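Local atomic coordinates of isomaltodextranase (Arthrobacter globiformis, PDB entry 5AWO), a protein that hydrolyses (1->6)-alpha-D-glucosidic linkages in polysaccharides such as dextran, releasing successive isomaltose units from the non-reducing ends of the chains. Residues 185-190 with 234-239; 268-273 with 317-322; 276-281 with 293-298; 402-407 with 462-467; 474-479 with 518-523. All blocks are in the same frame, centred on the assembly; numbering follows the deposited sequence.

Contact 1: 185-190 with 234-239; sequences GYVRYF and NEAAGE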
# COMPACT_ATOMS: atom_id res chain seq x y z
N GLY A 185 9.80 1.82 -22.34
CA GLY A 185 9.27 2.94 -23.09
C GLY A 185 7.80 3.22 -22.83
O GLY A 185 7.39 4.38 -22.84
N TYR A 186 7.00 2.16 -22.63
CA TYR A 186 5.55 2.32 -22.36
C TYR A 186 5.32 3.00 -21.01
O TYR A 186 4.53 3.93 -20.89
CB TYR A 186 4.80 0.97 -22.40
CG TYR A 186 3.44 1.01 -23.07
CD1 TYR A 186 2.68 2.16 -23.10
CD2 TYR A 186 2.94 -0.13 -23.68
CE1 TYR A 186 1.46 2.20 -23.74
CE2 TYR A 186 1.72 -0.12 -24.32
CZ TYR A 186 0.98 1.05 -24.38
OH TYR A 186 -0.21 1.10 -25.06
N VAL A 187 6.07 2.53 -20.02
CA VAL A 187 6.01 3.07 -18.67
C VAL A 187 6.46 4.55 -18.69
O VAL A 187 5.78 5.42 -18.16
CB VAL A 187 6.79 2.21 -17.69
CG1 VAL A 187 6.87 2.87 -16.33
CG2 VAL A 187 6.14 0.84 -17.58
N ARG A 188 7.61 4.81 -19.32
CA ARG A 188 8.06 6.21 -19.43
C ARG A 188 7.17 7.10 -20.28
O ARG A 188 7.07 8.29 -20.00
CB ARG A 188 9.51 6.27 -19.91
CG ARG A 188 10.51 5.71 -18.92
CD ARG A 188 11.94 6.16 -19.17
NE ARG A 188 12.90 5.46 -18.31
CZ ARG A 188 13.61 4.39 -18.65
NH1 ARG A 188 13.52 3.83 -19.85
NH2 ARG A 188 14.45 3.85 -17.77
N TYR A 189 6.50 6.55 -21.27
CA TYR A 189 5.53 7.29 -22.05
C TYR A 189 4.46 7.93 -21.16
O TYR A 189 4.17 9.12 -21.27
CB TYR A 189 4.92 6.35 -23.07
CG TYR A 189 3.74 6.83 -23.87
CD1 TYR A 189 3.90 7.68 -24.98
CD2 TYR A 189 2.46 6.39 -23.57
CE1 TYR A 189 2.82 8.08 -25.72
CE2 TYR A 189 1.37 6.77 -24.32
CZ TYR A 189 1.55 7.62 -25.41
OH TYR A 189 0.45 7.99 -26.18
N PHE A 190 3.90 7.15 -20.24
CA PHE A 190 2.92 7.73 -19.33
C PHE A 190 3.55 8.65 -18.30
O PHE A 190 3.04 9.73 -18.03
CB PHE A 190 2.08 6.61 -18.67
CG PHE A 190 1.18 5.90 -19.65
CD1 PHE A 190 0.21 6.61 -20.32
CD2 PHE A 190 1.29 4.54 -19.91
CE1 PHE A 190 -0.61 5.97 -21.24
CE2 PHE A 190 0.47 3.91 -20.81
CZ PHE A 190 -0.48 4.63 -21.49
N ASN A 234 9.34 -1.36 -12.63
CA ASN A 234 9.87 -0.66 -11.46
C ASN A 234 10.96 0.33 -11.88
O ASN A 234 10.88 1.51 -11.60
CB ASN A 234 10.40 -1.72 -10.49
CG ASN A 234 11.13 -1.18 -9.30
OD1 ASN A 234 11.13 0.01 -9.00
ND2 ASN A 234 11.78 -2.10 -8.60
N GLU A 235 11.96 -0.17 -12.60
CA GLU A 235 13.04 0.69 -13.03
C GLU A 235 12.55 1.88 -13.87
O GLU A 235 12.98 3.02 -13.68
CB GLU A 235 14.08 -0.13 -13.81
CG GLU A 235 15.26 0.71 -14.31
CD GLU A 235 16.31 -0.10 -15.06
OE1 GLU A 235 15.95 -0.89 -15.95
OE2 GLU A 235 17.52 0.06 -14.76
N ALA A 236 11.66 1.62 -14.82
CA ALA A 236 11.16 2.66 -15.67
C ALA A 236 10.25 3.68 -14.96
O ALA A 236 10.20 4.85 -15.34
CB ALA A 236 10.43 2.04 -16.85
N ALA A 237 9.47 3.22 -13.98
CA ALA A 237 8.63 4.14 -13.21
C ALA A 237 9.49 5.06 -12.35
O ALA A 237 9.15 6.23 -12.10
CB ALA A 237 7.67 3.35 -12.32
N GLY A 238 10.59 4.51 -11.85
CA GLY A 238 11.46 5.29 -10.96
C GLY A 238 10.71 5.88 -9.78
O GLY A 238 9.78 5.26 -9.26
N GLU A 239 11.11 7.08 -9.37
CA GLU A 239 10.53 7.76 -8.22
C GLU A 239 9.42 8.72 -8.61
O GLU A 239 8.83 9.35 -7.73
CB GLU A 239 11.64 8.54 -7.47
CG GLU A 239 12.65 7.62 -6.86
CD GLU A 239 12.11 6.87 -5.65
OE1 GLU A 239 12.16 7.44 -4.58
OE2 GLU A 239 11.76 5.68 -5.76
O HOH W 1 13.31 5.68 -15.28

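Contact 2: 268-273 with 317-322; sequences ADADKG and FMRAST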
# COMPACT_ATOMS: atom_id res chain seq x y z
N ALA A 268 -11.10 -8.83 -3.80
CA ALA A 268 -11.83 -8.93 -5.05
C ALA A 268 -12.34 -7.56 -5.49
O ALA A 268 -12.50 -6.65 -4.66
CB ALA A 268 -13.00 -9.89 -4.86
N ASP A 269 -12.62 -7.39 -6.78
CA ASP A 269 -13.06 -6.11 -7.30
C ASP A 269 -14.26 -5.57 -6.52
O ASP A 269 -15.14 -6.32 -6.11
CB ASP A 269 -13.51 -6.23 -8.76
CG ASP A 269 -12.39 -6.54 -9.74
OD1 ASP A 269 -11.22 -6.77 -9.37
OD2 ASP A 269 -12.69 -6.58 -10.96
N ALA A 270 -14.36 -4.25 -6.41
CA ALA A 270 -15.50 -3.63 -5.75
C ALA A 270 -16.84 -4.07 -6.37
O ALA A 270 -17.84 -4.20 -5.66
CB ALA A 270 -15.38 -2.11 -5.77
N ASP A 271 -16.88 -4.28 -7.68
CA ASP A 271 -18.07 -4.83 -8.36
C ASP A 271 -19.27 -3.94 -8.02
O ASP A 271 -19.14 -2.70 -8.06
CB ASP A 271 -18.19 -6.32 -7.96
CG ASP A 271 -19.16 -7.15 -8.82
OD1 ASP A 271 -20.36 -7.14 -8.48
OD2 ASP A 271 -18.75 -7.87 -9.76
N LYS A 272 -20.41 -4.54 -7.68
CA LYS A 272 -21.62 -3.82 -7.31
C LYS A 272 -21.55 -3.13 -5.95
O LYS A 272 -22.48 -2.44 -5.56
CB LYS A 272 -22.81 -4.80 -7.31
CG LYS A 272 -22.72 -5.85 -6.25
CD LYS A 272 -23.71 -6.99 -6.48
CE LYS A 272 -25.13 -6.61 -6.12
NZ LYS A 272 -25.29 -6.40 -4.66
N GLY A 273 -20.44 -3.27 -5.24
CA GLY A 273 -20.23 -2.49 -4.05
C GLY A 273 -21.05 -3.04 -2.90
O GLY A 273 -21.37 -4.24 -2.81
N PHE A 317 -12.06 0.40 -4.88
CA PHE A 317 -12.82 1.61 -5.11
C PHE A 317 -13.96 1.75 -4.12
O PHE A 317 -14.58 0.74 -3.76
CB PHE A 317 -13.43 1.60 -6.51
CG PHE A 317 -12.41 1.45 -7.59
CD1 PHE A 317 -11.27 2.25 -7.62
CD2 PHE A 317 -12.57 0.52 -8.59
CE1 PHE A 317 -10.30 2.09 -8.62
CE2 PHE A 317 -11.62 0.38 -9.61
CZ PHE A 317 -10.48 1.15 -9.60
N MET A 318 -14.14 2.97 -3.65
CA MET A 318 -15.27 3.33 -2.79
C MET A 318 -16.46 3.74 -3.66
O MET A 318 -16.36 4.67 -4.47
CB MET A 318 -14.89 4.45 -1.82
CG MET A 318 -13.85 3.99 -0.82
SD MET A 318 -13.46 5.21 0.43
CE MET A 318 -12.44 6.32 -0.52
N ARG A 319 -17.57 3.04 -3.46
CA ARG A 319 -18.80 3.28 -4.22
C ARG A 319 -19.89 3.66 -3.18
O ARG A 319 -20.67 2.83 -2.68
CB ARG A 319 -19.18 2.07 -5.04
CG ARG A 319 -18.11 1.61 -6.04
CD ARG A 319 -18.66 0.63 -7.08
NE ARG A 319 -19.61 1.33 -7.91
CZ ARG A 319 -20.63 0.80 -8.57
NH1 ARG A 319 -20.80 -0.51 -8.68
NH2 ARG A 319 -21.47 1.63 -9.17
N ALA A 320 -19.84 4.91 -2.74
CA ALA A 320 -20.63 5.30 -1.54
C ALA A 320 -22.11 5.03 -1.70
O ALA A 320 -22.78 4.57 -0.76
CB ALA A 320 -20.41 6.76 -1.21
N SER A 321 -22.65 5.31 -2.88
CA SER A 321 -24.09 5.17 -3.16
C SER A 321 -24.56 3.73 -3.19
O SER A 321 -25.76 3.45 -3.18
CB SER A 321 -24.44 5.79 -4.51
OG SER A 321 -24.05 4.93 -5.56
N THR A 322 -23.63 2.78 -3.24
CA THR A 322 -24.00 1.37 -3.26
C THR A 322 -24.29 0.76 -1.89
O THR A 322 -24.72 -0.38 -1.81
CB THR A 322 -22.95 0.49 -3.96
OG1 THR A 322 -21.74 0.41 -3.18
CG2 THR A 322 -22.64 1.01 -5.35
O HOH W 2 -24.57 -2.97 -3.55

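Contact 3: 276-281 with 293-298; sequences DRLSGM and ANPFCG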
# COMPACT_ATOMS: atom_id res chain seq x y z
N ASP A 276 -21.70 -6.55 1.14
CA ASP A 276 -21.23 -7.87 0.81
C ASP A 276 -19.83 -7.85 0.16
O ASP A 276 -19.02 -8.69 0.45
CB ASP A 276 -22.24 -8.66 -0.04
CG ASP A 276 -21.89 -10.15 -0.12
OD1 ASP A 276 -21.69 -10.79 0.93
OD2 ASP A 276 -21.74 -10.66 -1.24
N ARG A 277 -19.55 -6.83 -0.64
CA ARG A 277 -18.22 -6.71 -1.23
C ARG A 277 -17.19 -6.16 -0.22
O ARG A 277 -16.01 -6.54 -0.29
CB ARG A 277 -18.25 -5.85 -2.48
CG ARG A 277 -18.86 -6.62 -3.65
CD ARG A 277 -17.75 -7.35 -4.42
NE ARG A 277 -18.29 -8.43 -5.16
CZ ARG A 277 -17.62 -9.18 -6.00
NH1 ARG A 277 -16.38 -8.89 -6.34
NH2 ARG A 277 -18.24 -10.20 -6.56
N LEU A 278 -17.63 -5.35 0.73
CA LEU A 278 -16.72 -4.82 1.74
C LEU A 278 -16.32 -5.85 2.80
O LEU A 278 -15.19 -5.80 3.31
CB LEU A 278 -17.33 -3.59 2.41
CG LEU A 278 -16.35 -2.71 3.22
CD1 LEU A 278 -15.53 -1.83 2.29
CD2 LEU A 278 -17.08 -1.88 4.26
N SER A 279 -17.25 -6.73 3.16
CA SER A 279 -17.11 -7.58 4.34
C SER A 279 -17.58 -9.02 4.17
O SER A 279 -17.35 -9.83 5.05
CB SER A 279 -17.88 -6.89 5.47
OG SER A 279 -17.65 -7.47 6.75
N GLY A 280 -18.22 -9.32 3.05
CA GLY A 280 -18.83 -10.64 2.82
C GLY A 280 -18.10 -11.49 1.81
O GLY A 280 -16.86 -11.52 1.76
N MET A 281 -18.88 -12.26 1.06
CA MET A 281 -18.44 -13.21 0.01
C MET A 281 -17.89 -14.49 0.58
O MET A 281 -18.49 -15.56 0.43
CB MET A 281 -17.45 -12.59 -0.97
CG MET A 281 -18.04 -11.43 -1.75
SD MET A 281 -16.80 -10.49 -2.67
CE MET A 281 -15.93 -9.72 -1.31
N ALA A 293 -11.18 -12.29 -0.31
CA ALA A 293 -12.18 -11.65 -1.16
C ALA A 293 -12.57 -10.26 -0.71
O ALA A 293 -12.66 -9.35 -1.51
CB ALA A 293 -13.43 -12.51 -1.28
N ASN A 294 -12.82 -10.09 0.59
CA ASN A 294 -13.27 -8.80 1.11
C ASN A 294 -12.10 -8.06 1.74
O ASN A 294 -11.13 -8.69 2.21
CB ASN A 294 -14.46 -8.95 2.08
CG ASN A 294 -14.10 -9.69 3.35
OD1 ASN A 294 -14.43 -10.89 3.52
ND2 ASN A 294 -13.42 -9.04 4.23
N PRO A 295 -12.13 -6.72 1.72
CA PRO A 295 -10.98 -5.95 2.21
C PRO A 295 -10.79 -5.96 3.72
O PRO A 295 -9.66 -5.80 4.18
CB PRO A 295 -11.22 -4.55 1.65
CG PRO A 295 -12.72 -4.48 1.45
CD PRO A 295 -13.08 -5.87 0.98
N PHE A 296 -11.83 -6.22 4.52
CA PHE A 296 -11.56 -6.41 5.93
C PHE A 296 -10.54 -7.52 6.09
O PHE A 296 -9.55 -7.37 6.82
CB PHE A 296 -12.82 -6.73 6.73
CG PHE A 296 -13.57 -5.53 7.21
CD1 PHE A 296 -13.11 -4.80 8.30
CD2 PHE A 296 -14.76 -5.13 6.62
CE1 PHE A 296 -13.80 -3.69 8.76
CE2 PHE A 296 -15.45 -4.04 7.08
CZ PHE A 296 -14.98 -3.31 8.17
N CYS A 297 -10.75 -8.65 5.42
CA CYS A 297 -9.85 -9.79 5.55
C CYS A 297 -8.55 -9.55 4.78
O CYS A 297 -7.48 -9.94 5.25
CB CYS A 297 -10.49 -11.06 5.03
SG CYS A 297 -11.84 -11.67 6.08
N GLY A 298 -8.62 -8.95 3.59
CA GLY A 298 -7.41 -8.74 2.83
C GLY A 298 -6.45 -7.73 3.45
O GLY A 298 -5.22 -7.94 3.45

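Contact 4: 402-407 with 462-467; sequences DGSWGV and IFRVTP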
# COMPACT_ATOMS: atom_id res chain seq x y z
N ASP A 402 4.68 12.02 14.12
CA ASP A 402 4.76 12.85 15.34
C ASP A 402 4.45 12.12 16.65
O ASP A 402 4.41 12.75 17.73
CB ASP A 402 3.93 14.13 15.19
CG ASP A 402 2.43 13.90 15.24
OD1 ASP A 402 1.99 12.76 15.48
OD2 ASP A 402 1.69 14.88 15.05
N GLY A 403 4.20 10.81 16.58
CA GLY A 403 3.93 10.01 17.73
C GLY A 403 2.45 9.83 18.10
O GLY A 403 2.12 9.00 18.94
N SER A 404 1.58 10.62 17.48
CA SER A 404 0.13 10.43 17.67
C SER A 404 -0.31 9.18 16.92
O SER A 404 0.46 8.59 16.18
CB SER A 404 -0.65 11.64 17.21
OG SER A 404 -0.51 11.92 15.83
N TRP A 405 -1.57 8.81 17.11
CA TRP A 405 -2.12 7.58 16.54
C TRP A 405 -3.47 7.81 15.89
O TRP A 405 -4.25 8.68 16.30
CB TRP A 405 -2.32 6.56 17.64
CG TRP A 405 -1.04 6.07 18.31
CD1 TRP A 405 -0.21 6.79 19.14
CD2 TRP A 405 -0.48 4.77 18.19
NE1 TRP A 405 0.84 5.99 19.53
CE2 TRP A 405 0.70 4.75 18.96
CE3 TRP A 405 -0.84 3.60 17.49
CZ2 TRP A 405 1.51 3.62 19.06
CZ3 TRP A 405 -0.02 2.47 17.61
CH2 TRP A 405 1.13 2.49 18.38
N GLY A 406 -3.75 6.97 14.91
CA GLY A 406 -5.10 6.75 14.43
C GLY A 406 -5.58 5.40 14.96
O GLY A 406 -4.87 4.39 14.82
N VAL A 407 -6.77 5.37 15.58
CA VAL A 407 -7.34 4.15 16.11
C VAL A 407 -8.75 3.99 15.53
O VAL A 407 -9.56 4.92 15.61
CB VAL A 407 -7.41 4.19 17.67
CG1 VAL A 407 -8.11 2.97 18.23
CG2 VAL A 407 -6.01 4.38 18.26
N ILE A 462 -13.60 6.21 14.57
CA ILE A 462 -12.19 6.47 14.33
C ILE A 462 -11.76 7.68 15.16
O ILE A 462 -12.49 8.68 15.28
CB ILE A 462 -11.87 6.61 12.82
CG1 ILE A 462 -10.39 6.48 12.51
CG2 ILE A 462 -12.47 7.86 12.22
CD1 ILE A 462 -10.07 6.30 11.04
N PHE A 463 -10.57 7.54 15.73
CA PHE A 463 -10.07 8.48 16.75
C PHE A 463 -8.66 8.92 16.40
O PHE A 463 -7.85 8.14 15.88
CB PHE A 463 -10.03 7.82 18.13
CG PHE A 463 -11.34 7.26 18.60
CD1 PHE A 463 -12.24 8.04 19.33
CD2 PHE A 463 -11.68 5.94 18.31
CE1 PHE A 463 -13.44 7.53 19.75
CE2 PHE A 463 -12.88 5.43 18.72
CZ PHE A 463 -13.75 6.22 19.46
N ARG A 464 -8.36 10.19 16.70
CA ARG A 464 -6.96 10.63 16.82
C ARG A 464 -6.62 10.53 18.29
O ARG A 464 -7.31 11.13 19.12
CB ARG A 464 -6.78 12.06 16.32
CG ARG A 464 -5.38 12.65 16.54
CD ARG A 464 -4.32 12.11 15.60
NE ARG A 464 -4.50 12.62 14.25
CZ ARG A 464 -3.54 12.95 13.39
NH1 ARG A 464 -2.27 12.80 13.68
NH2 ARG A 464 -3.86 13.38 12.20
N VAL A 465 -5.55 9.79 18.62
CA VAL A 465 -5.06 9.65 19.97
C VAL A 465 -3.67 10.30 20.07
O VAL A 465 -2.77 10.01 19.28
CB VAL A 465 -5.00 8.18 20.39
CG1 VAL A 465 -4.48 8.05 21.82
CG2 VAL A 465 -6.37 7.52 20.23
N THR A 466 -3.56 11.24 21.01
CA THR A 466 -2.36 12.06 21.12
C THR A 466 -1.76 11.92 22.53
O THR A 466 -2.23 12.56 23.48
CB THR A 466 -2.67 13.54 20.82
OG1 THR A 466 -3.38 13.67 19.57
CG2 THR A 466 -1.39 14.37 20.72
N PRO A 467 -0.74 11.05 22.67
CA PRO A 467 -0.02 10.93 23.94
C PRO A 467 0.60 12.27 24.34
O PRO A 467 1.11 12.98 23.48
CB PRO A 467 1.09 9.93 23.59
CG PRO A 467 0.48 9.07 22.53
CD PRO A 467 -0.30 10.04 21.70
O HOH W 3 0.29 13.93 12.83

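Contact 5: 474-479 with 518-523; sequences TRYPAA and FAVQVP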
# COMPACT_ATOMS: atom_id res chain seq x y z
N THR A 474 9.00 10.39 22.94
CA THR A 474 8.03 9.77 22.04
C THR A 474 8.35 8.28 21.89
O THR A 474 9.44 7.93 21.42
CB THR A 474 8.09 10.42 20.66
OG1 THR A 474 8.05 11.84 20.79
CG2 THR A 474 6.91 9.95 19.79
N ARG A 475 7.40 7.42 22.27
CA ARG A 475 7.55 5.97 22.12
C ARG A 475 6.86 5.45 20.83
O ARG A 475 5.68 5.73 20.61
CB ARG A 475 6.98 5.21 23.32
CG ARG A 475 7.11 3.69 23.22
CD ARG A 475 6.55 2.94 24.38
NE ARG A 475 7.31 3.21 25.61
CZ ARG A 475 7.04 2.66 26.79
NH1 ARG A 475 6.03 1.80 26.96
NH2 ARG A 475 7.79 2.99 27.85
N TYR A 476 7.60 4.65 20.08
CA TYR A 476 7.14 3.94 18.87
C TYR A 476 7.20 2.44 19.09
O TYR A 476 8.27 1.84 19.02
CB TYR A 476 8.00 4.32 17.69
CG TYR A 476 8.02 5.78 17.40
CD1 TYR A 476 8.85 6.64 18.11
CD2 TYR A 476 7.16 6.35 16.45
CE1 TYR A 476 8.87 8.00 17.85
CE2 TYR A 476 7.17 7.70 16.18
CZ TYR A 476 8.01 8.54 16.89
OH TYR A 476 8.00 9.89 16.60
N PRO A 477 6.04 1.79 19.35
CA PRO A 477 5.99 0.35 19.48
C PRO A 477 6.34 -0.40 18.19
O PRO A 477 5.83 -0.07 17.12
CB PRO A 477 4.53 0.08 19.86
CG PRO A 477 4.11 1.35 20.53
CD PRO A 477 4.73 2.39 19.69
N ALA A 478 7.22 -1.40 18.28
CA ALA A 478 7.67 -2.09 17.08
C ALA A 478 6.56 -2.93 16.45
O ALA A 478 6.55 -3.12 15.22
CB ALA A 478 8.88 -2.98 17.41
N ALA A 479 5.63 -3.41 17.27
CA ALA A 479 4.55 -4.29 16.79
C ALA A 479 3.56 -3.55 15.89
O ALA A 479 2.78 -4.21 15.21
CB ALA A 479 3.82 -4.95 17.94
N PHE A 518 10.57 2.75 11.26
CA PHE A 518 9.76 3.73 11.99
C PHE A 518 9.83 5.05 11.25
O PHE A 518 10.90 5.47 10.79
CB PHE A 518 10.31 3.97 13.40
CG PHE A 518 10.38 2.74 14.26
CD1 PHE A 518 9.32 2.37 15.07
CD2 PHE A 518 11.55 1.99 14.29
CE1 PHE A 518 9.40 1.26 15.89
CE2 PHE A 518 11.64 0.88 15.10
CZ PHE A 518 10.57 0.50 15.90
N ALA A 519 8.70 5.75 11.17
CA ALA A 519 8.69 7.11 10.71
C ALA A 519 8.66 8.03 11.90
O ALA A 519 7.83 7.88 12.78
CB ALA A 519 7.48 7.38 9.83
N VAL A 520 9.56 9.01 11.92
CA VAL A 520 9.65 9.92 13.06
C VAL A 520 9.73 11.35 12.53
O VAL A 520 10.38 11.62 11.53
CB VAL A 520 10.89 9.60 13.96
CG1 VAL A 520 10.93 8.14 14.35
CG2 VAL A 520 12.18 9.99 13.28
N GLN A 521 9.04 12.25 13.21
CA GLN A 521 9.01 13.67 12.85
C GLN A 521 9.68 14.46 13.98
O GLN A 521 9.34 14.26 15.15
CB GLN A 521 7.57 14.13 12.63
CG GLN A 521 7.40 15.45 11.88
CD GLN A 521 7.34 15.30 10.36
OE1 GLN A 521 7.32 14.20 9.83
NE2 GLN A 521 7.33 16.43 9.65
N VAL A 522 10.67 15.28 13.63
CA VAL A 522 11.36 16.18 14.59
C VAL A 522 11.44 17.61 14.04
O VAL A 522 11.33 17.82 12.84
CB VAL A 522 12.79 15.70 14.96
CG1 VAL A 522 12.75 14.43 15.80
CG2 VAL A 522 13.63 15.49 13.72
N PRO A 523 11.65 18.61 14.93
CA PRO A 523 11.62 20.03 14.52
C PRO A 523 12.83 20.68 13.79
O PRO A 523 12.61 21.68 13.12
CB PRO A 523 11.36 20.77 15.84
CG PRO A 523 11.78 19.83 16.91
CD PRO A 523 11.55 18.45 16.38

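Contact 1: 185-190 with 234-239
The guanidinium of Arg188 lays one face over Ala236 CA, with NH2 4.1 Å from that carbon, while a water sits in the plane at its edge. This water accepts from Arg188 NE at 3.1 Å and donates to Glu235 O, so the two helices share a solvent-mediated link without any direct hydrogen bond. An extended run from CG to NE carries the charged group across to helix 223-237, and on the way its CG passes 3.7 Å from Ala236 O. Long and flexible, arginine can be apolar along its stem and polar at its tip, which suits a partly exposed border. The carboxylate of Glu235 turns to Gln184 instead, and Ala236 O has a hydrogen bond from Lys191. Helices 179-192 and 223-237 are neighbours on the outside of the (beta/alpha)8 barrel, alternating in the chain with the parallel strands 197-200 and 242-245, and they approach until the CA atoms of Val187 and Ala236 are 6.0 Å apart. The close approach is eased by a small residue on one side: Ala236 offers only a methyl, and Val187 meets it with CG1, 3.7 Å from Ala236 CB. With CG1 anti to the backbone N (chi1 173°), the same methyl also lies 3.5 Å from Ala237 N on the next residue of that helix, with Ala237 CB slightly farther off at 4.1 Å. Pro127 and Met241 also pack on Val187. The side chain of Ala237 lies about 6 Å from that of Asp262, the probable proton donor.

Contact 2: 268-273 with 317-322
In the (beta/alpha)8 barrel, a type II' beta turn from Ala270 to Gly273, in the loop after strand 263-265, is clasped by Arg319 and Thr322 from the loop after strand 312-314. The turn is closed by Gly273 N bonding to Ala270 O, and Lys272 N also donates to the side chain of Asp271 through OD1. Arg319 grips it from across: NH1 donates to Asp271 O at 2.8 Å, N-H...O angle 157°, with the acceptor close to the guanidinium plane although the donor is tilted from the carbonyl plane. The chain bends at chi3 (66°) to bring NH1 there, and Thr322 CG2 lies over one face of the guanidinium, 3.8 Å above its plane. At the other end Ala270 CB, small enough to nestle against backbone, rests 3.6 Å from Phe317 O; the Phe317 side chain lies about 8 Å from that of Asp201, the probable nucleophile. A water donates to both Lys272 O and Thr322 O. Glycine suits position 273: its phi is positive, and the bare Gly273 CA admits Thr322 OG1 to 3.4 Å. Thr322 OG1 also bonds Gly274 N, and donates to Arg319 O at 2.7 Å, in the carbonyl plane on a lone pair.

Contact 3: 276-281 with 293-298
Apolar packing comes first, and Leu278 divides it between two partners: CD1 lies 4.0 Å from Pro295 CG, the two side chains crossing at about a right angle, and CD2 lies 3.9 Å from Phe296 CE2. The branched end of leucine suits this double role. Farther along, Met281 reaches Ala293 with its terminal methyl, CE to Ala293 CB 3.7 Å; the chain turns at chi3 (-69°) to put it there. The second kind is carbon against carbonyl oxygen. Leu278 O, near the end of its helix, comes within 3.1 Å of Pro295 CD and 3.4 Å of Phe296 CD2, while Asn294 CB is also close to it. Proline has no N-H here, and its CD, bonded to N, is what faces the carbonyl. The clear hydrogen bonds lie within 276-281. Met281 N donates to Asp276 OD1 from above the carboxylate plane at 3.2 Å, and Gly280 N bonds to Asp276 O. Met281 SD lies 3.5 Å above the Arg277 guanidinium plane, offset toward its rim; NH1 of that group is held by Asp269 O. Ser279 OG is bonded to Arg412, and Phe296 meets Phe410 edge-to-face, carrying the packing to the C-terminal beta domain. Asn294 occupies the N-cap position of helix 295-302. Together with helix 274-279, that helix belongs to the beta-alpha-beta crossover between the parallel strands 263-265 and 312-314 of the TIM barrel.

Contact 4: 402-407 with 462-467
Val407 CG2 and Val465 CG2 meet at 3.7 Å in the apolar centre, on the sheet face that also carries Trp405 and Phe463. These valines are on diagonal positions of adjacent strands, and each presents the methyl that is anti to its carbonyl carbon. Beta-branched residues suit extended backbone and give a compact surface here. Outward, Trp405 CB packs on Val465 CB, and the indole meets Pro467 with its edge, CD1 to CD 4.1 Å, the side chains crossing at about a right angle. Phe480 meets the same indole edge-to-face. Strands 405-410 and 460-466 are antiparallel central neighbours in the C-terminal beta-sandwich domain of this glycoside hydrolase family 27 enzyme. Trp405 with Val465 and Val407 with Phe463 are hydrogen-bonded pairs, each joined by two backbone bonds; Val465 N to Trp405 O, at 2.9 Å, is nearly straight at 169°. Between them Gly406 and Arg464 form a non-hydrogen-bonded pair, glycine leaving its face to the arginine. The Arg464 chain bends at chi2 and chi3 (75° and 72°) and folds back so that NH1 donates to Ser404 OG at 2.9 Å, the hydroxyl lying in the guanidinium plane. Ser404 OG donates to the syn lone pair of Asp402 OD1 at 2.7 Å, and Ser404 N binds the same oxygen on the anti side, making an Asx turn. A water joins Asp402 OD2 to Arg464 NH1, and NH2 makes a salt bridge to Asp370. The hydroxyl of Ser404 thus stands between opposite charges, receiving a bond from the arginine and giving one to the aspartate, which probably favours the ionised form of both.

Contact 5: 474-479 with 518-523
Tyr476 and Phe518 belong to strands that run nearly antiparallel, at 164°, but their axes stay 8.9 Å apart, so side chains rather than backbone hydrogen bonds join the segments. Phe518 sends CD1 to 3.5 Å from Tyr476 CB and CE1 to 3.4 Å from Tyr476 O. Its ring reaches on to Ala478, where CZ is 4.2 Å from CB; a small alanine lets the ring lie against its CA and CB. In the other direction the Tyr476 ring extends along the strand 518-522. Val520 CG1 stands over one face of it in a CH-pi contact, 4.2 Å from the ring centroid and offset toward the rim. This methyl is the one anti to the Val520 carbonyl carbon (chi1 -51°), which points it at the ring. Tyr476 CE2 approaches Ala519 O to 3.5 Å, and its hydroxyl is hydrogen-bonded to Pro401 O, in the loop before strand 405-410. The segments lie in the two facing sheets of the carbohydrate-binding module, a beta-sandwich of the CBM35 type, with Ile606 of strand 601-609 packing on Tyr476 and Phe518, and Leu603 on Phe518 and Ala478. Residues with bulk and little polarity fit this interior: Phe518 is wholly hydrocarbon, and Tyr476 places its one polar atom at the end of the ring, next to a carbonyl. The contact therefore depends on shape and dispersion, while the tyrosine hydroxyl ties the module to the preceding domain.

In the fold
Contacts 1, 2 and 3 belong to the catalytic barrel, contact 4 to the C-terminal beta domain and contact 5 to the carbohydrate-binding module. Contacts 1, 3, 4 and 5 are buried, contact 2 only partly so. Contact 1 packs outer helices through small apolar residues and a water. Contact 3, chiefly apolar, is nested in the loop that contact 2 closes; they touch through Arg277 and Ala268. Contact 2 is held by one arginine bond, a water and close packing against backbone, whereas contact 4 has the most hydrogen bonds and alone has strand pairing. Contact 5 joins facing sheets by side chains. Contacts 4 and 5 touch across a domain border, where Trp405 packs on Pro477.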